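Local structure of ochratoxinase (Aspergillus niger, 4C65) at residues Arg113-Tyr118 with Ser262-Ser267; Gly328-Leu333 with Ala369-Gly374. The protein hydrolyses ochratoxin A to ochratoxin alpha and L-phenylalanine as a zinc-dependent carboxypeptidase that favours C-terminal aromatic residues. All blocks are in the same frame, centred on the assembly; numbering follows the deposited sequence.

Contact 1. Residues Arg113-Tyr118 with Ser262-Ser267; sequences RDLAGY and SLEHVS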
# COMPACT_ATOMS: atom_id res chain seq x y z
N ARG A 113 -26.28 25.18 -10.75
CA ARG A 113 -25.01 25.13 -10.04
C ARG A 113 -25.02 23.93 -9.09
O ARG A 113 -25.73 23.93 -8.08
CB ARG A 113 -24.72 26.43 -9.29
CG ARG A 113 -23.28 26.53 -8.80
CD ARG A 113 -23.00 27.83 -8.07
NE ARG A 113 -23.82 27.96 -6.86
CZ ARG A 113 -23.57 28.79 -5.85
NH1 ARG A 113 -22.50 29.58 -5.85
NH2 ARG A 113 -24.39 28.82 -4.81
N ASP A 114 -24.25 22.91 -9.48
CA ASP A 114 -24.04 21.70 -8.70
C ASP A 114 -22.98 22.00 -7.64
O ASP A 114 -21.88 22.43 -7.98
CB ASP A 114 -23.55 20.59 -9.63
CG ASP A 114 -23.09 19.37 -8.91
OD1 ASP A 114 -23.68 19.02 -7.87
OD2 ASP A 114 -22.18 18.71 -9.42
N LEU A 115 -23.28 21.72 -6.38
CA LEU A 115 -22.37 22.02 -5.28
C LEU A 115 -21.84 20.80 -4.53
O LEU A 115 -21.07 20.91 -3.58
CB LEU A 115 -23.05 22.98 -4.32
CG LEU A 115 -23.31 24.37 -4.88
CD1 LEU A 115 -24.00 25.22 -3.82
CD2 LEU A 115 -22.00 25.03 -5.33
N ALA A 116 -22.21 19.60 -4.98
CA ALA A 116 -21.54 18.39 -4.53
C ALA A 116 -21.99 17.25 -5.41
O ALA A 116 -23.18 16.92 -5.43
CB ALA A 116 -21.87 18.10 -3.08
N GLY A 117 -21.10 16.62 -6.13
CA GLY A 117 -21.49 15.45 -6.89
C GLY A 117 -20.82 15.31 -8.24
O GLY A 117 -19.69 15.75 -8.44
N TYR A 118 -21.55 14.73 -9.18
CA TYR A 118 -20.97 14.30 -10.44
C TYR A 118 -21.36 15.21 -11.60
O TYR A 118 -21.45 14.76 -12.74
CB TYR A 118 -21.45 12.87 -10.72
CG TYR A 118 -21.04 11.86 -9.69
CD1 TYR A 118 -19.69 11.60 -9.47
CD2 TYR A 118 -21.97 11.20 -8.91
CE1 TYR A 118 -19.29 10.69 -8.50
CE2 TYR A 118 -21.59 10.26 -7.97
CZ TYR A 118 -20.25 10.00 -7.77
OH TYR A 118 -19.84 9.08 -6.83
N SER A 262 -19.86 33.59 -2.47
CA SER A 262 -21.22 33.10 -2.42
C SER A 262 -21.41 32.35 -1.11
O SER A 262 -20.55 31.58 -0.70
CB SER A 262 -21.47 32.19 -3.64
OG SER A 262 -22.75 31.58 -3.60
N LEU A 263 -22.50 32.59 -0.42
CA LEU A 263 -22.76 31.91 0.83
C LEU A 263 -24.08 31.20 0.75
O LEU A 263 -25.06 31.77 0.24
CB LEU A 263 -22.79 32.89 2.00
CG LEU A 263 -21.53 33.71 2.18
CD1 LEU A 263 -21.75 34.72 3.30
CD2 LEU A 263 -20.33 32.83 2.48
N GLU A 264 -24.12 29.99 1.29
CA GLU A 264 -25.33 29.20 1.28
C GLU A 264 -25.95 29.09 2.67
O GLU A 264 -25.22 28.99 3.66
CB GLU A 264 -25.05 27.83 0.69
CG GLU A 264 -23.95 27.82 -0.33
CD GLU A 264 -24.48 28.52 -1.58
OE1 GLU A 264 -25.57 28.11 -2.05
OE2 GLU A 264 -23.82 29.46 -2.09
N HIS A 265 -27.28 29.07 2.71
CA HIS A 265 -28.06 28.99 3.93
C HIS A 265 -27.99 30.29 4.72
O HIS A 265 -29.01 30.96 4.91
CB HIS A 265 -27.64 27.79 4.80
CG HIS A 265 -27.33 26.56 4.02
ND1 HIS A 265 -28.26 25.95 3.21
CD2 HIS A 265 -26.19 25.86 3.88
CE1 HIS A 265 -27.70 24.92 2.60
NE2 HIS A 265 -26.45 24.83 3.01
N VAL A 266 -26.80 30.61 5.20
CA VAL A 266 -26.51 31.87 5.87
C VAL A 266 -27.47 32.13 7.01
O VAL A 266 -27.84 33.27 7.28
CB VAL A 266 -26.52 33.06 4.90
CG1 VAL A 266 -25.38 34.00 5.24
CG2 VAL A 266 -26.36 32.63 3.45
N SER A 267 -27.80 31.07 7.74
CA SER A 267 -28.87 31.08 8.74
C SER A 267 -28.76 32.13 9.85
O SER A 267 -29.78 32.52 10.42
CB SER A 267 -29.01 29.69 9.36
OG SER A 267 -29.21 28.73 8.34
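Arg113 meets Ser262 and Glu264 with the two terminal nitrogens of its guanidinium group. Arg113 NH1 donates to Ser262 OG over 3.0 Å, with the hydroxyl near the guanidinium plane and an N-H...O angle of 158°. Arg113 NH2 forms a salt bridge to Glu264 OE2 at 2.9 Å. This second bond is more bent; NH2 meets OE2 from above the carboxylate plane, and the two flat groups stand 62° apart. The reach comes from a side chain that leaves with CG anti to the backbone N (chi1 -167°) and bends only at chi3. Ser262 OG passes its own hydrogen to Glu264 OE2, 2.8 Å away, closing a three-membered polar cluster in which OE2 takes two donors. Glu264 was modelled in two conformers, and this description applies to one of them. Leu115 supplies a nonpolar flank: its CD1 lies 3.7 Å from Glu264 OE1, and its CD2 lies over one face of the Arg113 guanidinium, offset toward the rim.

Beyond this first shell, Cys68 O accepts from Arg113 NE and Ser243 OG bonds to Glu264 OE2, which helps fix both charged groups. Glu264 OE1 also bonds to ND1 of the zinc ligand His69, and the next residue, His265, is itself a zinc ligand, an arrangement consistent with a second shell that helps position the metal ligands.

The contact spans the buried interior of the twisted TIM barrel: strand 109-114 lies between 60-67 and 135-138, strand 262-263 between 242-246 and 283-285, and Leu263 points the other way, onto helix 249-258.

Contact 2. Residues Gly328-Leu333 with Ala369-Gly374; sequences GVTIAL and APLSVG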
# COMPACT_ATOMS: atom_id res chain seq x y z
N GLY A 328 -31.05 44.88 0.94
CA GLY A 328 -30.58 45.02 -0.44
C GLY A 328 -29.34 44.21 -0.78
O GLY A 328 -28.64 44.53 -1.72
N VAL A 329 -29.08 43.14 -0.02
CA VAL A 329 -28.05 42.13 -0.38
C VAL A 329 -28.45 41.47 -1.68
O VAL A 329 -29.63 41.20 -1.89
CB VAL A 329 -27.92 41.05 0.70
CG1 VAL A 329 -26.83 40.04 0.34
CG2 VAL A 329 -27.64 41.67 2.07
N THR A 330 -27.49 41.22 -2.55
CA THR A 330 -27.77 40.56 -3.81
C THR A 330 -28.07 39.07 -3.58
O THR A 330 -27.26 38.35 -2.99
CB THR A 330 -26.57 40.65 -4.75
OG1 THR A 330 -26.22 42.01 -4.93
CG2 THR A 330 -26.90 40.03 -6.09
N ILE A 331 -29.23 38.62 -4.05
CA ILE A 331 -29.72 37.30 -3.75
C ILE A 331 -29.90 36.48 -5.01
O ILE A 331 -30.29 37.00 -6.05
CB ILE A 331 -31.04 37.41 -2.96
CG1 ILE A 331 -30.74 38.04 -1.61
CG2 ILE A 331 -31.69 36.05 -2.74
CD1 ILE A 331 -31.85 38.92 -1.12
N ALA A 332 -29.62 35.19 -4.91
CA ALA A 332 -29.98 34.24 -5.95
C ALA A 332 -30.66 33.06 -5.28
O ALA A 332 -30.56 32.88 -4.05
CB ALA A 332 -28.78 33.79 -6.73
N LEU A 333 -31.38 32.28 -6.07
CA LEU A 333 -32.20 31.20 -5.53
C LEU A 333 -31.52 29.84 -5.71
O LEU A 333 -30.95 29.55 -6.77
CB LEU A 333 -33.59 31.15 -6.18
CG LEU A 333 -34.46 32.38 -5.96
CD1 LEU A 333 -35.88 32.11 -6.42
CD2 LEU A 333 -34.48 32.82 -4.51
N ALA A 369 -28.54 35.12 -10.89
CA ALA A 369 -28.08 33.75 -10.66
C ALA A 369 -26.67 33.44 -11.19
O ALA A 369 -25.91 32.74 -10.52
CB ALA A 369 -29.07 32.78 -11.23
N PRO A 370 -26.31 33.95 -12.38
CA PRO A 370 -24.94 33.69 -12.81
C PRO A 370 -23.83 34.26 -11.92
O PRO A 370 -22.68 33.81 -12.02
CB PRO A 370 -24.87 34.31 -14.21
CG PRO A 370 -26.28 34.56 -14.62
CD PRO A 370 -27.08 34.71 -13.37
N LEU A 371 -24.15 35.23 -11.06
CA LEU A 371 -23.19 35.71 -10.06
C LEU A 371 -22.71 34.56 -9.17
O LEU A 371 -21.60 34.58 -8.64
CB LEU A 371 -23.77 36.80 -9.18
CG LEU A 371 -24.14 38.12 -9.87
CD1 LEU A 371 -24.93 38.98 -8.91
CD2 LEU A 371 -22.89 38.85 -10.35
N SER A 372 -23.53 33.52 -9.11
CA SER A 372 -23.20 32.31 -8.36
C SER A 372 -21.93 31.61 -8.83
O SER A 372 -21.37 30.81 -8.06
CB SER A 372 -24.37 31.32 -8.38
OG SER A 372 -24.53 30.70 -9.65
N VAL A 373 -21.51 31.85 -10.08
CA VAL A 373 -20.29 31.22 -10.63
C VAL A 373 -19.27 32.23 -11.07
O VAL A 373 -18.27 31.88 -11.68
CB VAL A 373 -20.59 30.21 -11.76
CG1 VAL A 373 -21.55 29.14 -11.26
CG2 VAL A 373 -21.16 30.90 -12.98
N GLY A 374 -19.48 33.49 -10.68
CA GLY A 374 -18.45 34.49 -10.80
C GLY A 374 -17.99 34.66 -12.23
O GLY A 374 -18.82 34.75 -13.13
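Ala369 O is gripped twice from within its own turn: by Ser372 N at 2.9 Å and by Ser372 OG at 2.6 Å. The hydroxyl approaches nearly in line with the carbonyl bond (C=O...O angle 162°); OG stands beside both the backbone N and the carbonyl carbon of Ser372 (chi1 73°), which turns it back toward Ala369 O. The double grip closes the first turn of the 3-10 segment that begins at Ala369, the element that packs on residues 328-333.

No hydrogen bond joins the two segments; the contact rests on two small nonpolar touches. Ala332 CB, directed at the 3-10 segment, lies 4.0 Å from Ala369 CA, and the CA atoms of these two residues are 5.1 Å apart, a spacing that the lack of a long side chain on either alanine permits. Toward the outer edge, Thr330 CG2 meets Leu371 CD1 at 3.6 Å, methyl to methyl, with the side chains crossing at about a right angle. Thr330 CG2 stands anti to its own backbone N, which brings the methyl to the leucine.

Side-chain direction alternates: Thr330 and Ala332 point toward 369-374, Ile331 and Leu333 away. Ile331 packs on helix 304-327, and Ala332 also touches Leu283. The short, weakly bonded strand 331-332 runs parallel beside 283-285, and Leu333 has a backbone bond to Cys68, just past strand 60-67. Ala369, Pro370 and Ser372 pack on Trp66 of that strand, so the 3-10 segment, which follows helix 358-365 in the chain, spans from 331-332 to 60-67.

Overall arrangement
Followed from the N terminus, the chain reaches 113-118 early in the barrel and returns in 262-267, so contact 1 closes a long loop with 143 residues between its ends. Contact 2 opens only afterwards, closing a shorter loop of 35 residues, about half of them helical, between 328-333 and 369-374. The two are therefore in series, neither nested nor crossed. In space they adjoin, with centres 12 Å apart: Arg113 NH1 probably bonds to Ser372 O at 2.8 Å, and Arg113 CD packs on Val373 CG1 at 3.7 Å. Contact 1 joins strand 109-114 to strand 262-263 across the barrel interior, and contact 2 joins strand 331-332 to the 3-10 segment.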